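Local coordinates for protein peptidase M28 (Shewanella amazonensis SB2B, PDB 3IIB) that probably acts as a zinc-dependent metallopeptidase of family M28, with carboxypeptidase or dipeptidase activity that cleaves peptides at a two-metal centre, at residues A[122-128]-A[163-167]; A[335-341]-A[388-393]. All coordinates share one frame; numbering follows the deposited sequence.

Contact 1: A[122-128]-A[163-167]; sequences AEAGSLN and EKGAV
Lys164 meets the loop 122-128 at both ends of its side chain, CB against Leu127 and CD to NZ against Ala122, a worked example of a turn after a helix being anchored by backbone and side chain. Its CG is anti to the carbonyl carbon and the chain bends at the next bond (chi2 -70°), then runs straight, which carries CD alongside Ala122 CB and brings NZ to Ala122 O at 2.7 Å. The ammonium approaches 26° from the carbonyl plane and also bonds Gln120 O. With an alanine here, both carbonyls would probably lose their shared charged donor, and this end of the loop would be held less firmly. Farther back, Lys164 O accepts Leu127 N at 2.9 Å. Leu127 sets CG and CD1 obliquely against Lys164 CB, each at 4.0 Å, while its CB meets Ala166 CB at 3.9 Å. Gly165, with positive phi in a Schellman motif, lets Asn128 OD1 approach its CA to 3.3 Å, where a CB would clash. A water joins Gly125 N to Glu163 O. The contact packs the loop following helix 116-120 against the end of helix 145-163, with Leu127 and Ala122 resting on Phe113 of strand 106-113.

Contact 2: A[335-341]-A[388-393]; sequences GPIYQID and ASLRQD
Strands 337-341 and 388-392 run antiparallel with axes 4.7 Å apart, and between the pairs Ile337-Gln392 and Ile340-Leu390 two residues face the single Arg391, a beta bulge in which Tyr338 N bonds Arg391 O and Arg391 N bonds Gln339 O. Tyr338 owes its placement to chi1 near 62°, which holds CG between the backbone N and the carbonyl carbon and lays the ring across the neighbouring strand. Arg391 CB sits over one face of the Tyr338 ring, 4.0 Å from its centroid, a CH-pi contact offset toward the rim. Beyond its bend at chi2, Arg391 crosses Asp341 at about a right angle, and NE reaches OD2 at 2.7 Å, in the guanidinium plane but on the anti side of the carboxylate; a weak bond from NH2 supports this salt bridge. Ser389 CB lies over the centre of one guanidinium face. Gln339 NE2 holds Asp341 OD1 on its syn side at 2.7 Å, and Asn368 N bonds the same oxygen. On the sheet face that carries Ile337 and Gln392, Ile340 and Leu390 lie side by side, while Gln392 NE2 is shared by Gly335 O and Gly333 O. Gln392 thereby ties this bulged antiparallel pair to the loop carrying the zinc ligand Asp331, whose side chain lies about 6 Å from its own, so the strands border the two-zinc site of this M28 peptidase.

Overall arrangement
Followed from the N terminus, the chain meets contact 1 first: 122-128 and 163-167 close a loop of 34 residues holding strand 131-134 and nearly all of helix 145-163. Contact 2 opens much later, where 335-341 and 388-393 enclose 46 residues that include helix 346-355 and the short strand 365-366. The two loops follow in series, neither nested nor crossed. The centres of contact 1 and contact 2 are about 42 Å apart, on opposite sides of the chain's centre. Contact 1 joins connections at the periphery of the large mixed sheet, away from the zinc ions, whereas contact 2, near the metal site, pairs strands 337-343 and 387-392, the latter linked through Ala388 to strand 324-329 of the large sheet.

Contact 1: A[122-128]-A[163-167]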
ATOM      1  N   ALA A 122      14.748 -13.458  26.968  1.00 13.66           N
ATOM      2  CA  ALA A 122      14.001 -12.872  28.072  1.00 12.88           C
ATOM      3  C   ALA A 122      13.902 -13.855  29.235  1.00 13.02           C
ATOM      4  O   ALA A 122      14.045 -15.054  29.057  1.00 13.17           O
ATOM      5  CB  ALA A 122      12.579 -12.437  27.608  1.00 11.36           C
ATOM      6  N   GLU A 123      13.657 -13.322  30.421  1.00 15.98           N
ATOM      7  CA  GLU A 123      13.567 -14.134  31.612  1.00 18.82           C
ATOM      8  C   GLU A 123      12.228 -14.854  31.612  1.00 16.32           C
ATOM      9  O   GLU A 123      11.220 -14.278  31.248  1.00 12.25           O
ATOM     10  CB  GLU A 123      13.663 -13.260  32.852  1.00 19.58           C
ATOM     11  CG  GLU A 123      14.940 -12.431  32.961  1.00 28.58           C
ATOM     12  CD  GLU A 123      16.054 -13.174  33.662  1.00 40.34           C
ATOM     13  OE1 GLU A 123      16.835 -13.883  32.984  1.00 49.58           O
ATOM     14  OE2 GLU A 123      16.146 -13.039  34.901  1.00 49.92           O
ATOM     15  N   ALA A 124      12.221 -16.103  32.066  1.00 16.15           N
ATOM     16  CA  ALA A 124      10.964 -16.837  32.226  1.00 14.82           C
ATOM     17  C   ALA A 124      10.014 -16.051  33.119  1.00 13.61           C
ATOM     18  O   ALA A 124      10.426 -15.390  34.055  1.00 13.47           O
ATOM     19  CB  ALA A 124      11.212 -18.238  32.791  1.00 15.21           C
ATOM     20  N   GLY A 125       8.738 -16.069  32.766  1.00 10.29           N
ATOM     21  CA  GLY A 125       7.719 -15.339  33.502  1.00 10.31           C
ATOM     22  C   GLY A 125       7.598 -13.860  33.195  1.00 10.85           C
ATOM     23  O   GLY A 125       6.673 -13.225  33.666  1.00 10.89           O
ATOM     24  N   SER A 126       8.555 -13.293  32.456  1.00  9.88           N
ATOM     25  CA  SER A 126       8.611 -11.854  32.270  1.00 11.79           C
ATOM     26  C   SER A 126       7.471 -11.349  31.392  1.00 14.13           C
ATOM     27  O   SER A 126       7.095 -10.181  31.487  1.00 16.00           O
ATOM     28  CB  SER A 126       9.955 -11.404  31.696  1.00 13.80           C
ATOM     29  OG  SER A 126      10.221 -11.955  30.425  1.00 12.99           O
ATOM     30  N   LEU A 127       6.901 -12.222  30.567  1.00  9.37           N
ATOM     31  CA  LEU A 127       5.781 -11.830  29.723  1.00  8.25           C
ATOM     32  C   LEU A 127       4.433 -12.319  30.233  1.00  7.42           C
ATOM     33  O   LEU A 127       3.432 -12.171  29.536  1.00  7.55           O
ATOM     34  CB  LEU A 127       6.014 -12.248  28.281  1.00  9.54           C
ATOM     35  CG  LEU A 127       7.263 -11.614  27.668  1.00  8.04           C
ATOM     36  CD1 LEU A 127       7.339 -11.979  26.240  1.00  7.26           C
ATOM     37  CD2 LEU A 127       7.301 -10.092  27.799  1.00 11.06           C
ATOM     38  N   ASN A 128       4.370 -12.832  31.471  1.00  8.00           N
ATOM     39  CA  ASN A 128       3.080 -13.199  32.022  1.00  8.19           C
ATOM     40  C   ASN A 128       2.034 -12.092  31.796  1.00  8.75           C
ATOM     41  O   ASN A 128       2.303 -10.905  32.061  1.00  9.17           O
ATOM     42  CB  ASN A 128       3.197 -13.501  33.528  1.00  8.24           C
ATOM     43  CG  ASN A 128       3.914 -14.814  33.806  1.00 11.38           C
ATOM     44  OD1 ASN A 128       4.317 -15.508  32.890  1.00 10.84           O
ATOM     45  ND2 ASN A 128       4.091 -15.144  35.080  1.00 10.79           N
ATOM     46  N   GLU A 163       6.628 -19.291  25.865  1.00  5.23           N
ATOM     47  CA  GLU A 163       7.609 -19.803  26.827  1.00  6.98           C
ATOM     48  C   GLU A 163       7.908 -18.835  27.945  1.00  6.83           C
ATOM     49  O   GLU A 163       8.214 -19.255  29.055  1.00  6.44           O
ATOM     50  CB  GLU A 163       8.910 -20.237  26.123  1.00  4.93           C
ATOM     51  CG  GLU A 163       8.694 -21.461  25.286  1.00  6.31           C
ATOM     52  CD  GLU A 163       9.933 -21.895  24.523  1.00 14.37           C
ATOM     53  OE1 GLU A 163      10.727 -21.024  24.077  1.00 18.20           O
ATOM     54  OE2 GLU A 163      10.107 -23.119  24.363  1.00 15.50           O
ATOM     55  N   LYS A 164       7.758 -17.542  27.660  1.00  7.62           N
ATOM     56  CA  LYS A 164       8.014 -16.489  28.644  1.00  6.15           C
ATOM     57  C   LYS A 164       6.771 -15.999  29.326  1.00  5.99           C
ATOM     58  O   LYS A 164       6.845 -15.091  30.162  1.00  8.38           O
ATOM     59  CB  LYS A 164       8.714 -15.314  27.987  1.00  8.00           C
ATOM     60  CG  LYS A 164       9.865 -15.720  27.166  1.00  9.01           C
ATOM     61  CD  LYS A 164      11.041 -16.226  27.979  1.00 15.29           C
ATOM     62  CE  LYS A 164      12.123 -16.790  27.063  1.00 19.02           C
ATOM     63  NZ  LYS A 164      13.267 -17.324  27.848  1.00 19.90           N
ATOM     64  N   GLY A 165       5.628 -16.614  29.003  1.00  6.67           N
ATOM     65  CA  GLY A 165       4.356 -16.303  29.638  1.00  5.80           C
ATOM     66  C   GLY A 165       3.387 -15.450  28.820  1.00  4.42           C
ATOM     67  O   GLY A 165       2.272 -15.209  29.263  1.00  6.47           O
ATOM     68  N   ALA A 166       3.797 -15.029  27.620  1.00  4.87           N
ATOM     69  CA  ALA A 166       2.985 -14.154  26.803  1.00  6.80           C
ATOM     70  C   ALA A 166       1.659 -14.810  26.481  1.00  8.31           C
ATOM     71  O   ALA A 166       1.585 -16.029  26.335  1.00  6.99           O
ATOM     72  CB  ALA A 166       3.713 -13.751  25.495  1.00  4.15           C
ATOM     73  N   VAL A 167       0.617 -13.982  26.413  1.00  6.13           N
ATOM     74  CA  VAL A 167      -0.711 -14.434  26.044  1.00  6.70           C
ATOM     75  C   VAL A 167      -0.962 -14.177  24.566  1.00  6.79           C
ATOM     76  O   VAL A 167      -2.032 -14.510  24.067  1.00  7.68           O
ATOM     77  CB  VAL A 167      -1.788 -13.748  26.892  1.00  8.97           C
ATOM     78  CG1 VAL A 167      -1.702 -14.231  28.313  1.00 11.93           C
ATOM     79  CG2 VAL A 167      -1.669 -12.200  26.837  1.00  7.07           C
TER
HETATM   80  O   HOH W   1       7.635 -18.288  31.614  1.00  6.29           O

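Contact 2: A[335-341]-A[388-393]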
ATOM      1  N   GLY A 335      11.171 -10.335 -10.903  1.00  5.91           N
ATOM      2  CA  GLY A 335      12.383  -9.554 -11.179  1.00  4.15           C
ATOM      3  C   GLY A 335      13.343 -10.306 -12.083  1.00  6.34           C
ATOM      4  O   GLY A 335      13.384 -11.522 -12.043  1.00  5.05           O
ATOM      5  N   PRO A 336      14.162  -9.590 -12.879  1.00  5.01           N
ATOM      6  CA  PRO A 336      14.987 -10.331 -13.837  1.00  6.45           C
ATOM      7  C   PRO A 336      16.076 -11.160 -13.158  1.00  6.88           C
ATOM      8  O   PRO A 336      16.584 -10.809 -12.064  1.00  6.90           O
ATOM      9  CB  PRO A 336      15.613  -9.229 -14.718  1.00  9.05           C
ATOM     10  CG  PRO A 336      15.394  -7.987 -13.994  1.00 12.01           C
ATOM     11  CD  PRO A 336      14.328  -8.141 -12.983  1.00  6.02           C
ATOM     12  N   ILE A 337      16.452 -12.234 -13.840  1.00  5.11           N
ATOM     13  CA  ILE A 337      17.558 -13.079 -13.460  1.00  5.75           C
ATOM     14  C   ILE A 337      18.880 -12.401 -13.797  1.00  6.55           C
ATOM     15  O   ILE A 337      19.077 -11.924 -14.920  1.00  7.88           O
ATOM     16  CB  ILE A 337      17.461 -14.476 -14.144  1.00  3.71           C
ATOM     17  CG1 ILE A 337      16.229 -15.177 -13.605  1.00  5.31           C
ATOM     18  CG2 ILE A 337      18.725 -15.318 -13.848  1.00  6.64           C
ATOM     19  CD1 ILE A 337      15.718 -16.307 -14.454  1.00  2.36           C
ATOM     20  N   TYR A 338      19.784 -12.394 -12.823  1.00  6.76           N
ATOM     21  CA  TYR A 338      21.129 -11.772 -12.978  1.00  6.76           C
ATOM     22  C   TYR A 338      22.314 -12.742 -12.835  1.00  6.10           C
ATOM     23  O   TYR A 338      23.448 -12.373 -13.140  1.00  5.07           O
ATOM     24  CB  TYR A 338      21.315 -10.593 -11.986  1.00  7.57           C
ATOM     25  CG  TYR A 338      21.242 -11.001 -10.524  1.00  7.92           C
ATOM     26  CD1 TYR A 338      22.373 -11.410  -9.831  1.00 11.36           C
ATOM     27  CD2 TYR A 338      20.030 -10.994  -9.838  1.00  7.79           C
ATOM     28  CE1 TYR A 338      22.288 -11.803  -8.478  1.00  8.82           C
ATOM     29  CE2 TYR A 338      19.943 -11.343  -8.509  1.00  9.96           C
ATOM     30  CZ  TYR A 338      21.063 -11.778  -7.838  1.00 10.20           C
ATOM     31  OH  TYR A 338      20.931 -12.151  -6.497  1.00 15.91           O
ATOM     32  N   GLN A 339      22.047 -13.972 -12.440  1.00  5.21           N
ATOM     33  CA  GLN A 339      23.107 -14.957 -12.192  1.00  3.03           C
ATOM     34  C   GLN A 339      22.467 -16.344 -12.134  1.00  5.88           C
ATOM     35  O   GLN A 339      21.331 -16.500 -11.637  1.00  4.96           O
ATOM     36  CB  GLN A 339      23.817 -14.643 -10.867  1.00  5.76           C
ATOM     37  CG  GLN A 339      25.046 -15.509 -10.581  1.00  5.50           C
ATOM     38  CD  GLN A 339      25.866 -14.916  -9.447  1.00 20.41           C
ATOM     39  OE1 GLN A 339      26.120 -13.717  -9.454  1.00 19.01           O
ATOM     40  NE2 GLN A 339      26.298 -15.747  -8.485  1.00 14.80           N
ATOM     41  N   ILE A 340      23.193 -17.349 -12.639  1.00  5.54           N
ATOM     42  CA  ILE A 340      22.820 -18.737 -12.380  1.00  5.13           C
ATOM     43  C   ILE A 340      23.886 -19.410 -11.538  1.00  4.37           C
ATOM     44  O   ILE A 340      25.041 -19.495 -11.923  1.00  6.45           O
ATOM     45  CB  ILE A 340      22.542 -19.539 -13.668  1.00  5.31           C
ATOM     46  CG1 ILE A 340      21.416 -18.889 -14.457  1.00  7.94           C
ATOM     47  CG2 ILE A 340      22.243 -21.064 -13.314  1.00  7.39           C
ATOM     48  CD1 ILE A 340      21.163 -19.472 -15.849  1.00  5.56           C
ATOM     49  N   ASP A 341      23.478 -19.844 -10.345  1.00  3.60           N
ATOM     50  CA  ASP A 341      24.306 -20.661  -9.493  1.00  4.19           C
ATOM     51  C   ASP A 341      23.906 -22.142  -9.658  1.00  4.35           C
ATOM     52  O   ASP A 341      22.742 -22.458  -9.974  1.00  6.29           O
ATOM     53  CB  ASP A 341      24.169 -20.223  -8.033  1.00  5.00           C
ATOM     54  CG  ASP A 341      24.711 -18.855  -7.768  1.00  6.76           C
ATOM     55  OD1 ASP A 341      25.716 -18.428  -8.385  1.00  6.38           O
ATOM     56  OD2 ASP A 341      24.136 -18.166  -6.885  1.00 10.21           O
ATOM     57  N   ALA A 388      19.895 -26.028 -10.032  1.00  4.38           N
ATOM     58  CA  ALA A 388      20.374 -24.675 -10.274  1.00  4.28           C
ATOM     59  C   ALA A 388      19.476 -23.683  -9.540  1.00  5.62           C
ATOM     60  O   ALA A 388      18.283 -23.959  -9.292  1.00  5.38           O
ATOM     61  CB  ALA A 388      20.403 -24.366 -11.791  1.00  3.77           C
ATOM     62  N   SER A 389      20.063 -22.548  -9.166  1.00  5.31           N
ATOM     63  CA  SER A 389      19.325 -21.403  -8.631  1.00  6.00           C
ATOM     64  C   SER A 389      19.530 -20.277  -9.630  1.00  4.06           C
ATOM     65  O   SER A 389      20.647 -19.745  -9.796  1.00  3.76           O
ATOM     66  CB  SER A 389      19.851 -20.990  -7.269  1.00  8.24           C
ATOM     67  OG  SER A 389      19.469 -21.909  -6.252  1.00  8.29           O
ATOM     68  N   LEU A 390      18.441 -19.918 -10.289  1.00  5.01           N
ATOM     69  CA  LEU A 390      18.439 -18.869 -11.277  1.00  5.90           C
ATOM     70  C   LEU A 390      18.022 -17.616 -10.495  1.00  7.04           C
ATOM     71  O   LEU A 390      16.842 -17.410 -10.153  1.00  5.76           O
ATOM     72  CB  LEU A 390      17.477 -19.228 -12.417  1.00  3.91           C
ATOM     73  CG  LEU A 390      17.966 -20.396 -13.299  1.00  6.72           C
ATOM     74  CD1 LEU A 390      17.436 -21.730 -12.733  1.00  8.57           C
ATOM     75  CD2 LEU A 390      17.516 -20.262 -14.732  1.00  6.97           C
ATOM     76  N   ARG A 391      19.020 -16.801 -10.191  1.00  5.81           N
ATOM     77  CA  ARG A 391      18.873 -15.770  -9.160  1.00  6.68           C
ATOM     78  C   ARG A 391      18.102 -14.586  -9.725  1.00  6.03           C
ATOM     79  O   ARG A 391      18.572 -13.945 -10.646  1.00  5.16           O
ATOM     80  CB  ARG A 391      20.243 -15.299  -8.725  1.00  5.72           C
ATOM     81  CG  ARG A 391      21.138 -16.393  -8.114  1.00  7.39           C
ATOM     82  CD  ARG A 391      20.581 -16.932  -6.811  1.00 10.38           C
ATOM     83  NE  ARG A 391      21.500 -17.886  -6.177  1.00 10.17           N
ATOM     84  CZ  ARG A 391      21.224 -18.604  -5.089  1.00 11.96           C
ATOM     85  NH1 ARG A 391      20.028 -18.513  -4.491  1.00 15.27           N
ATOM     86  NH2 ARG A 391      22.147 -19.434  -4.598  1.00 10.40           N
ATOM     87  N   GLN A 392      16.946 -14.273  -9.122  1.00  4.21           N
ATOM     88  CA  GLN A 392      16.140 -13.121  -9.504  1.00  7.00           C
ATOM     89  C   GLN A 392      16.457 -11.924  -8.641  1.00  6.23           C
ATOM     90  O   GLN A 392      16.745 -12.093  -7.464  1.00  8.27           O
ATOM     91  CB  GLN A 392      14.665 -13.427  -9.312  1.00  6.19           C
ATOM     92  CG  GLN A 392      14.120 -14.502 -10.245  1.00  5.62           C
ATOM     93  CD  GLN A 392      12.671 -14.724 -10.040  1.00  7.38           C
ATOM     94  OE1 GLN A 392      12.240 -15.530  -9.169  1.00  7.48           O
ATOM     95  NE2 GLN A 392      11.873 -13.996 -10.800  1.00  6.47           N
ATOM     96  N   ASP A 393      16.343 -10.737  -9.235  1.00  6.59           N
ATOM     97  CA  ASP A 393      16.409  -9.471  -8.492  1.00  6.25           C
ATOM     98  C   ASP A 393      15.123  -9.303  -7.680  1.00  6.83           C
ATOM     99  O   ASP A 393      14.039  -9.058  -8.232  1.00  9.24           O
ATOM    100  CB  ASP A 393      16.623  -8.282  -9.421  1.00  9.93           C
ATOM    101  CG  ASP A 393      16.818  -6.959  -8.667  1.00 12.43           C
ATOM    102  OD1 ASP A 393      16.264  -6.752  -7.570  1.00 11.48           O
ATOM    103  OD2 ASP A 393      17.558  -6.113  -9.195  1.00 12.01           O
TER
HETATM  104  O   HOH W   2      11.615 -10.399  -7.946  1.00  8.96           O
HETATM  105  O   HOH W   3      18.458 -13.572  -5.867  1.00  9.97           O